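Local atomic coordinates of dTDP-4-dehydrorhamnose 3,5-epimerase (Elizabethkingia anophelis NUHP1, PDB entry 6C46), a protein that probably catalyses the epimerization of dTDP-4-dehydro-6-deoxyglucose at the C3' and C5' positions of its sugar, a step in dTDP-L-rhamnose biosynthesis. Residues A[129-133]-A[134-138]. Numbering follows the deposited sequence.
Sequences FVVLS and ETAVF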
# COMPACT_ATOMS: atom_id res chain seq x y z
N PHE A 129 -18.09 1.28 1.93
CA PHE A 129 -17.74 2.69 1.91
C PHE A 129 -18.52 3.42 0.84
O PHE A 129 -19.04 2.81 -0.10
CB PHE A 129 -16.24 2.90 1.70
CG PHE A 129 -15.76 2.64 0.30
CD1 PHE A 129 -15.59 3.69 -0.59
CD2 PHE A 129 -15.44 1.36 -0.11
CE1 PHE A 129 -15.12 3.46 -1.88
CE2 PHE A 129 -14.96 1.12 -1.40
CZ PHE A 129 -14.81 2.17 -2.29
N VAL A 130 -18.60 4.75 0.98
CA VAL A 130 -19.24 5.60 -0.02
C VAL A 130 -18.27 6.71 -0.40
O VAL A 130 -17.50 7.20 0.44
CB VAL A 130 -20.56 6.21 0.50
CG1 VAL A 130 -20.28 7.06 1.72
CG2 VAL A 130 -21.25 7.04 -0.59
N VAL A 131 -18.26 7.09 -1.68
CA VAL A 131 -17.33 8.11 -2.16
C VAL A 131 -17.95 9.47 -1.88
O VAL A 131 -19.06 9.76 -2.32
CB VAL A 131 -17.04 7.94 -3.66
CG1 VAL A 131 -16.22 9.11 -4.15
CG2 VAL A 131 -16.30 6.59 -3.91
N LEU A 132 -17.22 10.31 -1.15
CA LEU A 132 -17.71 11.65 -0.82
C LEU A 132 -17.25 12.72 -1.79
O LEU A 132 -17.92 13.76 -1.91
CB LEU A 132 -17.24 12.03 0.58
CG LEU A 132 -17.61 11.05 1.69
CD1 LEU A 132 -16.94 11.50 2.98
CD2 LEU A 132 -19.13 11.02 1.84
N SER A 133 -16.10 12.53 -2.42
CA SER A 133 -15.53 13.52 -3.33
C SER A 133 -15.92 13.23 -4.78
O SER A 133 -16.60 12.26 -5.08
CB SER A 133 -14.02 13.56 -3.15
OG SER A 133 -13.54 12.23 -3.09
N GLU A 134 -15.46 14.09 -5.70
CA GLU A 134 -15.82 13.89 -7.10
C GLU A 134 -15.41 12.49 -7.57
O GLU A 134 -16.19 11.79 -8.22
CB GLU A 134 -15.16 14.98 -7.96
CG GLU A 134 -15.67 15.06 -9.38
CD GLU A 134 -15.13 16.28 -10.14
OE1 GLU A 134 -14.45 17.13 -9.52
OE2 GLU A 134 -15.39 16.39 -11.36
N THR A 135 -14.20 12.07 -7.23
CA THR A 135 -13.75 10.69 -7.38
C THR A 135 -12.83 10.38 -6.21
O THR A 135 -12.33 11.29 -5.55
CB THR A 135 -12.97 10.43 -8.69
OG1 THR A 135 -11.72 11.14 -8.64
CG2 THR A 135 -13.73 10.89 -9.91
N ALA A 136 -12.61 9.09 -5.96
CA ALA A 136 -11.71 8.70 -4.88
C ALA A 136 -11.01 7.40 -5.25
O ALA A 136 -11.59 6.53 -5.89
CB ALA A 136 -12.45 8.51 -3.56
N VAL A 137 -9.76 7.28 -4.82
CA VAL A 137 -9.01 6.04 -4.94
C VAL A 137 -8.94 5.41 -3.55
O VAL A 137 -8.56 6.06 -2.57
CB VAL A 137 -7.61 6.25 -5.56
CG1 VAL A 137 -6.81 4.95 -5.57
CG2 VAL A 137 -7.76 6.71 -7.01
N PHE A 138 -9.40 4.16 -3.47
CA PHE A 138 -9.58 3.45 -2.21
C PHE A 138 -8.60 2.29 -2.19
O PHE A 138 -8.49 1.56 -3.18
CB PHE A 138 -11.03 2.93 -2.10
CG PHE A 138 -11.35 2.25 -0.77
CD1 PHE A 138 -11.58 3.02 0.38
CD2 PHE A 138 -11.52 0.87 -0.70
CE1 PHE A 138 -11.92 2.40 1.59
CE2 PHE A 138 -11.87 0.24 0.52
CZ PHE A 138 -12.06 1.03 1.66
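The strands carrying Phe129 and Phe138 are broadly antiparallel: the short axes of 129-131 and 135-138 approach to 8.0 Å and run at 144°, on either side of a turn where the chain crosses from one sheet of the cupin beta-sandwich to the other. That spacing exceeds the distance between hydrogen-bonded neighbours, and the strands belong to different sheets: 125-131 pairs with 66-72 and 88-95, while 135-142 lies between 80-86 and 55-62. The contact between the strands is made by side chains, namely a phenylalanine stack and a Val131–Ala136 pair.

The two phenylalanine rings form an offset face-to-face stack, with centroids 3.9 Å apart and planes inclined by 14°. Their side chains pass in opposite directions, so each ring lies over part of the other: Phe129 CE2 comes within 3.5 Å of Phe138 CD2, and Phe129 CZ reaches back to 3.9 Å from Phe138 CB. Different first torsions bring the rings in from the two strands to slide past each other face to face: Phe138 CG is anti to its backbone N, whereas Phe129 CG sits between N and the carbonyl carbon. Asp91 touches both phenylalanines, and Phe138 lies about 4 Å, between nearest side-chain atoms, from Tyr140, the predicted proton donor; the stack thus packs beside the probable active site.

Nearer the turn, Val131 CG1 meets Ala136 CB at 3.9 Å, continuing the apolar packing between the sheets. At the bend Ser133 OG is held twice: the backbone N-H of Arg88 donates a hydrogen bond to it, while the hydroxyl itself donates to the Thr135 carbonyl. This second bond, Ser133 OG to Thr135 O, measures 2.9 Å, and the donor stands 58° above the carbonyl plane.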